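Side-chain contacts in putative sarcosine dimethylglycine methyltransferase (Galdieria sulphuraria, PDB 2O57), which probably transfers methyl groups from S-adenosylmethionine to sarcosine and dimethylglycine, on the way to betaine: residues 117-120 with 121-124; 165-168 with 169-173; 264-267 with 268-272; 239-242 with 243-247. All blocks are in the same frame, centred on the assembly; numbering follows the deposited sequence.

Contact 1 (117-120 with 121-124)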
loop_
_atom_site.group_PDB
_atom_site.type_symbol
_atom_site.label_atom_id
_atom_site.label_comp_id
_atom_site.label_asym_id
_atom_site.label_seq_id
_atom_site.Cartn_x
_atom_site.Cartn_y
_atom_site.Cartn_z
ATOM N N GLN A 117 -24.632 16.796 -7.952
ATOM C CA GLN A 117 -23.183 16.834 -7.732
ATOM C C GLN A 117 -22.429 17.436 -8.924
ATOM O O GLN A 117 -21.536 18.232 -8.733
ATOM C CB GLN A 117 -22.584 15.437 -7.421
ATOM C CG GLN A 117 -22.995 14.837 -6.028
ATOM C CD GLN A 117 -22.249 13.537 -5.728
ATOM O OE1 GLN A 117 -21.732 12.881 -6.631
ATOM N NE2 GLN A 117 -22.186 13.171 -4.462
ATOM N N ASN A 118 -22.763 17.010 -10.138
ATOM C CA ASN A 118 -22.123 17.555 -11.334
ATOM C C ASN A 118 -22.331 19.046 -11.482
ATOM O O ASN A 118 -21.404 19.784 -11.848
ATOM C CB ASN A 118 -22.658 16.863 -12.582
ATOM C CG ASN A 118 -22.254 15.408 -12.643
ATOM O OD1 ASN A 118 -21.323 14.981 -11.932
ATOM N ND2 ASN A 118 -22.966 14.618 -13.467
ATOM N N LYS A 119 -23.547 19.500 -11.214
ATOM C CA LYS A 119 -23.801 20.933 -11.315
ATOM C C LYS A 119 -22.984 21.723 -10.282
ATOM O O LYS A 119 -22.382 22.765 -10.621
ATOM C CB LYS A 119 -25.291 21.241 -11.221
ATOM C CG LYS A 119 -26.107 20.682 -12.398
ATOM C CD LYS A 119 -25.690 21.300 -13.771
ATOM C CE LYS A 119 -26.845 21.329 -14.778
ATOM N NZ LYS A 119 -27.263 20.004 -15.389
ATOM N N ARG A 120 -22.927 21.228 -9.040
ATOM C CA ARG A 120 -22.110 21.894 -7.995
ATOM C C ARG A 120 -20.645 21.891 -8.325
ATOM O O ARG A 120 -19.972 22.881 -8.082
ATOM C CB ARG A 120 -22.308 21.276 -6.601
ATOM C CG ARG A 120 -23.604 21.613 -6.033
ATOM C CD ARG A 120 -23.697 21.323 -4.576
ATOM N NE ARG A 120 -25.107 21.238 -4.276
ATOM C CZ ARG A 120 -25.652 20.437 -3.371
ATOM N NH1 ARG A 120 -24.900 19.622 -2.645
ATOM N NH2 ARG A 120 -26.971 20.445 -3.219
ATOM N N ASN A 121 -20.141 20.735 -8.798
ATOM C CA ASN A 121 -18.780 20.579 -9.320
ATOM C C ASN A 121 -18.418 21.704 -10.336
ATOM O O ASN A 121 -17.440 22.435 -10.143
ATOM C CB ASN A 121 -18.630 19.172 -9.944
ATOM C CG ASN A 121 -17.177 18.801 -10.230
ATOM O OD1 ASN A 121 -16.271 19.648 -10.099
ATOM N ND2 ASN A 121 -16.944 17.543 -10.676
ATOM N N GLU A 122 -19.223 21.858 -11.385
ATOM C CA GLU A 122 -19.001 22.929 -12.378
ATOM C C GLU A 122 -18.964 24.312 -11.690
ATOM O O GLU A 122 -18.131 25.132 -12.024
ATOM C CB GLU A 122 -20.077 22.918 -13.479
ATOM C CG GLU A 122 -20.067 21.671 -14.356
ATOM C CD GLU A 122 -21.169 21.666 -15.422
ATOM O OE1 GLU A 122 -22.362 21.847 -15.091
ATOM O OE2 GLU A 122 -20.830 21.466 -16.593
ATOM N N GLU A 123 -19.876 24.540 -10.742
ATOM C CA GLU A 123 -19.965 25.830 -10.030
ATOM C C GLU A 123 -18.656 26.100 -9.287
ATOM O O GLU A 123 -18.071 27.197 -9.428
ATOM C CB GLU A 123 -21.157 25.876 -9.053
ATOM C CG GLU A 123 -22.531 26.003 -9.746
ATOM C CD GLU A 123 -23.786 25.735 -8.839
ATOM O OE1 GLU A 123 -23.635 25.349 -7.653
ATOM O OE2 GLU A 123 -24.933 25.892 -9.353
ATOM N N TYR A 124 -18.192 25.098 -8.525
ATOM C CA TYR A 124 -16.893 25.181 -7.815
ATOM C C TYR A 124 -15.728 25.436 -8.751
ATOM O O TYR A 124 -14.855 26.233 -8.430
ATOM C CB TYR A 124 -16.576 23.919 -6.994
ATOM C CG TYR A 124 -17.519 23.654 -5.859
ATOM C CD1 TYR A 124 -17.863 24.663 -4.963
ATOM C CD2 TYR A 124 -18.095 22.396 -5.699
ATOM C CE1 TYR A 124 -18.751 24.427 -3.918
ATOM C CE2 TYR A 124 -18.965 22.141 -4.672
ATOM C CZ TYR A 124 -19.301 23.146 -3.788
ATOM O OH TYR A 124 -20.200 22.888 -2.788
HETATM O O HOH W 1 -18.861 15.483 -10.783
HETATM O O HOH W 2 -25.970 23.751 -5.752
#
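R120 sends its side chain out from the helix beside Y124, one turn further on, and the two meet where R120 CB lies 4.0 Å from Y124 CE2. The tyrosine ring also leans obliquely on the R120 carbonyl, with Y124 CD2 3.1 Å from R120 O. Y124 CG is anti to its own carbonyl carbon (chi1 -64°), which turns the ring back along the helix towards that turn. R120 O also takes the backbone N-H of Y124, one of four successive i to i+4 bonds in helix 115-128, the helix of a Rossmann-type beta-alpha-beta unit between strands 107-112 and 134-138. R120 and E123 run at a slant to each other, guanidinium and carboxylate planes 27° apart. They meet through a water that lies in the guanidinium plane, accepts from R120 NE at 3.0 Å and gives E123 OE1 a weak bond. K119 and E122 instead lie alongside, K119 CD 3.6 Å from E122 OE1. Inward, a water links N118 OD1 to N121 ND2, while N118 ND2 is held by N112 O. F37 of helix 27-40 touches Y124 and makes a cation-pi contact with R120; with an alanine in place of Y124, a gap would probably open beside R120 CB and F37, and the arginine chain would be freer to turn. With K119 NZ and E122 OE1 5.2 Å apart, opposite charges here probably attract through space and solvent without direct ion pairing.

Contact 2 (165-168 with 169-173)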
loop_
_atom_site.group_PDB
_atom_site.type_symbol
_atom_site.label_atom_id
_atom_site.label_comp_id
_atom_site.label_asym_id
_atom_site.label_seq_id
_atom_site.Cartn_x
_atom_site.Cartn_y
_atom_site.Cartn_z
ATOM N N ASP A 165 -21.474 -5.181 -12.768
ATOM C CA ASP A 165 -20.717 -5.442 -13.962
ATOM C C ASP A 165 -19.300 -4.890 -13.892
ATOM O O ASP A 165 -18.908 -4.048 -14.682
ATOM C CB ASP A 165 -21.462 -4.954 -15.199
ATOM C CG ASP A 165 -21.082 -5.728 -16.424
ATOM O OD1 ASP A 165 -21.795 -5.606 -17.439
ATOM O OD2 ASP A 165 -20.057 -6.461 -16.362
ATOM N N LYS A 166 -18.543 -5.388 -12.924
ATOM C CA LYS A 166 -17.124 -5.030 -12.754
ATOM C C LYS A 166 -16.287 -5.337 -13.989
ATOM O O LYS A 166 -15.367 -4.581 -14.289
ATOM C CB LYS A 166 -16.516 -5.703 -11.514
ATOM C CG LYS A 166 -17.227 -5.437 -10.166
ATOM C CD LYS A 166 -16.796 -4.151 -9.495
ATOM C CE LYS A 166 -17.233 -4.116 -8.012
ATOM N NZ LYS A 166 -18.711 -4.052 -7.877
ATOM N N LEU A 167 -16.580 -6.433 -14.702
ATOM C CA LEU A 167 -15.844 -6.719 -15.938
ATOM C C LEU A 167 -16.031 -5.569 -16.942
ATOM O O LEU A 167 -15.086 -5.107 -17.538
ATOM C CB LEU A 167 -16.226 -8.065 -16.585
ATOM C CG LEU A 167 -15.513 -8.398 -17.921
ATOM C CD1 LEU A 167 -13.964 -8.367 -17.800
ATOM C CD2 LEU A 167 -16.016 -9.707 -18.630
ATOM N N LYS A 168 -17.265 -5.148 -17.171
ATOM C CA LYS A 168 -17.508 -4.034 -18.091
ATOM C C LYS A 168 -16.802 -2.721 -17.680
ATOM O O LYS A 168 -16.252 -2.032 -18.542
ATOM C CB LYS A 168 -19.019 -3.835 -18.298
ATOM C CG LYS A 168 -19.389 -2.799 -19.354
ATOM C CD LYS A 168 -18.761 -3.102 -20.721
ATOM C CE LYS A 168 -19.313 -2.104 -21.749
ATOM N NZ LYS A 168 -18.648 -2.285 -23.050
ATOM N N VAL A 169 -16.782 -2.419 -16.371
ATOM C CA VAL A 169 -16.006 -1.287 -15.802
ATOM C C VAL A 169 -14.546 -1.366 -16.240
ATOM O O VAL A 169 -14.011 -0.433 -16.832
ATOM C CB VAL A 169 -16.075 -1.253 -14.248
ATOM C CG1 VAL A 169 -15.230 -0.092 -13.671
ATOM C CG2 VAL A 169 -17.541 -1.138 -13.786
ATOM N N PHE A 170 -13.915 -2.496 -15.984
ATOM C CA PHE A 170 -12.513 -2.647 -16.363
ATOM C C PHE A 170 -12.312 -2.639 -17.890
ATOM O O PHE A 170 -11.317 -2.127 -18.356
ATOM C CB PHE A 170 -11.889 -3.893 -15.692
ATOM C CG PHE A 170 -11.464 -3.648 -14.267
ATOM C CD1 PHE A 170 -10.224 -3.024 -13.981
ATOM C CD2 PHE A 170 -12.272 -4.057 -13.213
ATOM C CE1 PHE A 170 -9.844 -2.765 -12.655
ATOM C CE2 PHE A 170 -11.897 -3.847 -11.892
ATOM C CZ PHE A 170 -10.677 -3.187 -11.599
ATOM N N GLN A 171 -13.274 -3.159 -18.664
ATOM C CA GLN A 171 -13.160 -3.111 -20.132
ATOM C C GLN A 171 -13.167 -1.637 -20.619
ATOM O O GLN A 171 -12.428 -1.273 -21.545
ATOM C CB GLN A 171 -14.296 -3.907 -20.807
ATOM C CG GLN A 171 -14.098 -5.429 -20.729
ATOM C CD GLN A 171 -15.288 -6.202 -21.228
ATOM O OE1 GLN A 171 -16.417 -5.726 -21.164
ATOM N NE2 GLN A 171 -15.048 -7.406 -21.724
ATOM N N GLU A 172 -14.072 -0.840 -20.060
ATOM C CA GLU A 172 -14.166 0.584 -20.396
ATOM C C GLU A 172 -12.920 1.337 -19.963
ATOM O O GLU A 172 -12.438 2.182 -20.697
ATOM C CB GLU A 172 -15.414 1.232 -19.780
ATOM C CG GLU A 172 -16.727 0.858 -20.502
ATOM C CD GLU A 172 -16.716 1.424 -21.902
ATOM O OE1 GLU A 172 -17.020 2.623 -22.067
ATOM O OE2 GLU A 172 -16.373 0.689 -22.840
ATOM N N CYS A 173 -12.417 1.040 -18.757
ATOM C CA CYS A 173 -11.170 1.675 -18.285
ATOM C C CYS A 173 -10.022 1.422 -19.273
ATOM O O CYS A 173 -9.312 2.369 -19.669
ATOM C CB CYS A 173 -10.791 1.239 -16.870
ATOM S SG CYS A 173 -11.908 1.895 -15.564
HETATM O O HOH W 3 -15.822 -1.631 -23.538
HETATM O O HOH W 4 -17.076 -4.391 -23.096
#
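The F170 ring meets the preceding turn at its edge, where K166 O lies near the ring plane and 3.3 Å from F170 CD2; F160 and Y217 add edge-to-face contacts from outside the turn. The other flat group, the Q171 amide, touches two residues of the preceding turn. Its NE2 lies 4.0 Å from L167 CG, the two side chains slanting past each other, and its OE1 comes within 3.5 Å of K168 CD, the lysine crossing it at about a right angle. K168 has CG anti to the backbone N (chi1 -174°) and a bend at chi2, which carries its chain forward along helix 166-176. This is the first turn of that helix, and D165 is its N-cap: K168 N donates to D165 OD2 from above the carboxylate plane, and D165 O then accepts from V169 N. At the far end of the lysine, K168 NZ forms a long salt bridge of 3.8 Å with E172 OE2. One water bridges that same pair; a second, between K168 NZ and Q171 OE1, is doubtful because it lies too close to the amide oxygen. E172 OE1 turns to R175 and to the backbone N of I144.

Contact 3 (264-267 with 268-272)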
loop_
_atom_site.group_PDB
_atom_site.type_symbol
_atom_site.label_atom_id
_atom_site.label_comp_id
_atom_site.label_asym_id
_atom_site.label_seq_id
_atom_site.Cartn_x
_atom_site.Cartn_y
_atom_site.Cartn_z
ATOM N N PHE A 264 -33.335 7.570 8.851
ATOM C CA PHE A 264 -32.169 7.495 7.991
ATOM C C PHE A 264 -30.891 7.319 8.831
ATOM O O PHE A 264 -30.008 6.517 8.478
ATOM C CB PHE A 264 -32.031 8.720 7.091
ATOM C CG PHE A 264 -30.643 8.843 6.522
ATOM C CD1 PHE A 264 -30.240 8.014 5.483
ATOM C CD2 PHE A 264 -29.729 9.721 7.077
ATOM C CE1 PHE A 264 -28.951 8.076 4.976
ATOM C CE2 PHE A 264 -28.439 9.793 6.579
ATOM C CZ PHE A 264 -28.035 8.961 5.537
ATOM N N GLN A 265 -30.783 8.091 9.909
ATOM C CA GLN A 265 -29.573 8.091 10.742
ATOM C C GLN A 265 -29.347 6.720 11.336
ATOM O O GLN A 265 -28.228 6.207 11.339
ATOM C CB GLN A 265 -29.658 9.127 11.862
ATOM C CG GLN A 265 -29.559 10.556 11.354
ATOM C CD GLN A 265 -29.614 11.574 12.472
ATOM O OE1 GLN A 265 -28.972 11.399 13.513
ATOM N NE2 GLN A 265 -30.397 12.643 12.275
ATOM N N ALA A 266 -30.427 6.113 11.816
ATOM C CA ALA A 266 -30.345 4.789 12.417
ATOM C C ALA A 266 -29.855 3.776 11.374
ATOM O O ALA A 266 -28.955 3.010 11.681
ATOM C CB ALA A 266 -31.688 4.387 13.069
ATOM N N ASN A 267 -30.381 3.826 10.137
ATOM C CA ASN A 267 -29.962 2.947 9.030
ATOM C C ASN A 267 -28.504 3.173 8.627
ATOM O O ASN A 267 -27.774 2.202 8.363
ATOM C CB ASN A 267 -30.807 3.155 7.751
ATOM C CG ASN A 267 -32.260 2.676 7.900
ATOM O OD1 ASN A 267 -32.540 1.762 8.662
ATOM N ND2 ASN A 267 -33.181 3.290 7.144
HETATM N N MSE A 268 -28.102 4.440 8.537
HETATM C CA MSE A 268 -26.681 4.757 8.228
HETATM C C MSE A 268 -25.734 4.190 9.294
HETATM O O MSE A 268 -24.735 3.567 8.964
HETATM C CB MSE A 268 -26.448 6.253 8.084
HETATM C CG MSE A 268 -25.015 6.529 7.488
HETATM SE SE MSE A 268 -24.735 8.381 7.106
HETATM C CE MSE A 268 -22.810 8.277 6.900
ATOM N N LYS A 269 -26.026 4.472 10.560
ATOM C CA LYS A 269 -25.252 3.969 11.706
ATOM C C LYS A 269 -25.121 2.431 11.670
ATOM O O LYS A 269 -24.017 1.873 11.876
ATOM C CB LYS A 269 -25.930 4.484 12.995
ATOM C CG LYS A 269 -25.243 4.245 14.327
ATOM C CD LYS A 269 -26.080 4.839 15.516
ATOM C CE LYS A 269 -26.530 6.284 15.237
ATOM N NZ LYS A 269 -27.497 6.865 16.265
ATOM N N ARG A 270 -26.222 1.733 11.390
ATOM C CA ARG A 270 -26.140 0.271 11.260
ATOM C C ARG A 270 -25.174 -0.147 10.162
ATOM O O ARG A 270 -24.360 -1.041 10.386
ATOM C CB ARG A 270 -27.504 -0.369 11.044
ATOM C CG ARG A 270 -28.332 -0.384 12.309
ATOM C CD ARG A 270 -29.608 -1.141 12.098
ATOM N NE ARG A 270 -30.585 -0.355 11.342
ATOM C CZ ARG A 270 -31.532 0.392 11.903
ATOM N NH1 ARG A 270 -31.633 0.464 13.240
ATOM N NH2 ARG A 270 -32.374 1.065 11.127
ATOM N N GLY A 271 -25.284 0.468 8.978
ATOM C CA GLY A 271 -24.352 0.204 7.875
ATOM C C GLY A 271 -22.902 0.477 8.242
ATOM O O GLY A 271 -22.000 -0.317 7.930
ATOM N N LEU A 272 -22.665 1.591 8.922
ATOM C CA LEU A 272 -21.314 1.910 9.412
ATOM C C LEU A 272 -20.800 0.801 10.328
ATOM O O LEU A 272 -19.670 0.327 10.157
ATOM C CB LEU A 272 -21.268 3.273 10.108
ATOM C CG LEU A 272 -21.535 4.486 9.156
ATOM C CD1 LEU A 272 -21.724 5.763 9.960
ATOM C CD2 LEU A 272 -20.443 4.638 8.094
#
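N267 and R270 make the polar side-chain contact of this helical turn. R270 NH2 donates to N267 OD1 at 2.6 Å, a short bond that is clearly bent, with an angle of 147° at the hydrogen. The acceptor lies at the edge of the guanidinium, in its plane, whereas the amide and guanidinium planes are 64° apart, so the two groups meet steeply turned. A bend at chi3 (-77°) folds the arginine back over the helix and sets one face of the guanidinium above A266 O, 3.7 Å from the plane and over its centre. A266 CB lies beneath the same group, 3.9 Å from R270 NH2. N267 OD1 also takes a weak bond from R205 NH1, and the like charges of R205 and R270 are close, so the shared amide oxygen probably eases their repulsion.

The backbone bonds follow the plain alpha-helical i to i+4 pattern of helix 262-280, from M268 N to F264 O through to G271 N to N267 O. This helix packs alongside helix 235-251, where the M268 side chain touches V245 and L249, and F264 reaches helix 27-40 at D28, D31 and S32.

Apolar contact falls to F264 and M268, a selenomethionine, which lie side by side and point the same way. M268 SE approaches the ring obliquely, 3.7 Å from F264 CZ and 4.8 Å from the ring centroid, a Met-aromatic contact in its selenium form. M268 CB stands over one face of the ring, 4.0 Å from F264 CZ.

Contact 4 (239-242 with 243-247)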
loop_
_atom_site.group_PDB
_atom_site.type_symbol
_atom_site.label_atom_id
_atom_site.label_comp_id
_atom_site.label_asym_id
_atom_site.label_seq_id
_atom_site.Cartn_x
_atom_site.Cartn_y
_atom_site.Cartn_z
ATOM N N VAL A 239 -11.517 0.401 9.300
ATOM C CA VAL A 239 -12.016 0.446 10.697
ATOM C C VAL A 239 -11.983 1.860 11.272
ATOM O O VAL A 239 -13.009 2.337 11.800
ATOM C CB VAL A 239 -11.262 -0.554 11.618
ATOM C CG1 VAL A 239 -11.607 -0.314 13.123
ATOM C CG2 VAL A 239 -11.590 -1.956 11.185
ATOM N N HIS A 240 -10.848 2.552 11.134
ATOM C CA HIS A 240 -10.737 3.885 11.723
ATOM C C HIS A 240 -11.711 4.838 11.046
ATOM O O HIS A 240 -12.355 5.635 11.724
ATOM C CB HIS A 240 -9.344 4.454 11.541
ATOM C CG HIS A 240 -8.294 3.708 12.299
ATOM N ND1 HIS A 240 -7.004 3.567 11.837
ATOM C CD2 HIS A 240 -8.346 3.063 13.488
ATOM C CE1 HIS A 240 -6.299 2.870 12.713
ATOM N NE2 HIS A 240 -7.091 2.540 13.715
ATOM N N HIS A 241 -11.750 4.783 9.721
ATOM C CA HIS A 241 -12.528 5.754 8.952
ATOM C C HIS A 241 -14.018 5.636 9.258
ATOM O O HIS A 241 -14.665 6.636 9.549
ATOM C CB HIS A 241 -12.340 5.530 7.466
ATOM C CG HIS A 241 -13.011 6.567 6.628
ATOM N ND1 HIS A 241 -12.615 7.894 6.625
ATOM C CD2 HIS A 241 -14.075 6.476 5.796
ATOM C CE1 HIS A 241 -13.384 8.565 5.782
ATOM N NE2 HIS A 241 -14.275 7.725 5.266
ATOM N N TYR A 242 -14.548 4.417 9.196
ATOM C CA TYR A 242 -15.960 4.235 9.468
ATOM C C TYR A 242 -16.342 4.459 10.933
ATOM O O TYR A 242 -17.415 5.014 11.185
ATOM C CB TYR A 242 -16.454 2.918 8.893
ATOM C CG TYR A 242 -16.495 3.000 7.387
ATOM C CD1 TYR A 242 -17.195 4.044 6.749
ATOM C CD2 TYR A 242 -15.816 2.091 6.601
ATOM C CE1 TYR A 242 -17.226 4.150 5.357
ATOM C CE2 TYR A 242 -15.848 2.194 5.184
ATOM C CZ TYR A 242 -16.543 3.200 4.591
ATOM O OH TYR A 242 -16.578 3.279 3.223
ATOM N N SER A 243 -15.423 4.140 11.864
ATOM C CA SER A 243 -15.605 4.506 13.284
ATOM C C SER A 243 -15.677 6.043 13.472
ATOM O O SER A 243 -16.559 6.564 14.195
ATOM C CB SER A 243 -14.447 3.928 14.146
ATOM O OG SER A 243 -14.470 2.513 14.090
ATOM N N LYS A 244 -14.756 6.779 12.832
ATOM C CA LYS A 244 -14.786 8.247 12.919
ATOM C C LYS A 244 -16.036 8.849 12.247
ATOM O O LYS A 244 -16.643 9.801 12.769
ATOM C CB LYS A 244 -13.538 8.846 12.264
ATOM C CG LYS A 244 -12.200 8.418 12.935
ATOM C CD LYS A 244 -11.966 9.135 14.215
ATOM C CE LYS A 244 -11.679 10.593 13.959
ATOM N NZ LYS A 244 -11.431 11.328 15.208
ATOM N N VAL A 245 -16.422 8.313 11.097
ATOM C CA VAL A 245 -17.643 8.806 10.451
ATOM C C VAL A 245 -18.873 8.553 11.343
ATOM O O VAL A 245 -19.759 9.453 11.484
ATOM C CB VAL A 245 -17.836 8.197 9.051
ATOM C CG1 VAL A 245 -19.209 8.619 8.510
ATOM C CG2 VAL A 245 -16.722 8.678 8.087
ATOM N N LYS A 246 -18.939 7.378 11.977
ATOM C CA LYS A 246 -20.046 7.094 12.892
ATOM C C LYS A 246 -20.083 8.060 14.066
ATOM O O LYS A 246 -21.170 8.479 14.492
ATOM C CB LYS A 246 -20.004 5.643 13.392
ATOM C CG LYS A 246 -21.275 5.234 14.162
ATOM C CD LYS A 246 -21.306 3.712 14.509
ATOM C CE LYS A 246 -20.283 3.434 15.548
ATOM N NZ LYS A 246 -20.834 3.852 16.901
ATOM N N ALA A 247 -18.906 8.387 14.610
ATOM C CA ALA A 247 -18.810 9.346 15.711
ATOM C C ALA A 247 -19.333 10.724 15.260
ATOM O O ALA A 247 -20.050 11.385 15.990
ATOM C CB ALA A 247 -17.329 9.453 16.192
#
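Between V239 and K246 the backbone runs as regular alpha helix, the N-H groups of S243, K244, V245 and K246 each donating to the carbonyl four residues earlier. V239 O is the carbonyl that does double duty: it accepts from S243 N at 3.0 Å and from S243 OG at 2.7 Å, the two donors reaching it from opposite faces of its plane. The hydroxyl can do this because S243 OG stands beside the backbone N and anti to the carbonyl carbon (chi1 -63°), which folds it back along the helix. With an alanine here the hydroxyl is gone, and V239 O would probably have to rely on the backbone N-H alone among the donors of this turn, with a small gap beside V239 CG1. Helix 235-251 lies against helix 262-280, where Y242 stacks on W275 and touches L272 and I276, and S243 meets I276 as well. One turn after H241, V245 sets its CG2 methyl over a face of the H241 imidazole, 4.0 Å from the centroid and 18° off the ring normal, a CH-pi contact displaced toward the rim. The methyl also lies 3.2 Å from H241 O. H241 CD2 in turn sits above a face of the Y242 ring, while H241 ND1 is hydrogen-bonded to Y50 OH. K244, bent at chi2 and chi3, packs its CG 3.0 Å from H240 O and carries its NZ to the carbonyls of V54 and D57.

Each contact joins neighbouring turns of a single helix, so none closes a long loop and, in chain order 1, 2, 4, 3, they follow in series without nesting or crossing. Contacts 1 and 2 belong to the Rossmann-type methyltransferase domain, on helices 115-128 and 166-176, with centres 26 Å apart and no touch. Contacts 4 and 3 come later, on helices 235-251 and 262-280, and these two do meet: L272 CD1 lies 3.6 Å from K246 CA, and K269 CG packs on K246 CD at 4.0 Å. Helix 27-40, near the N terminus, is a common neighbour of contacts 1, 3 and 4, through F37, F35 and Y36 among others.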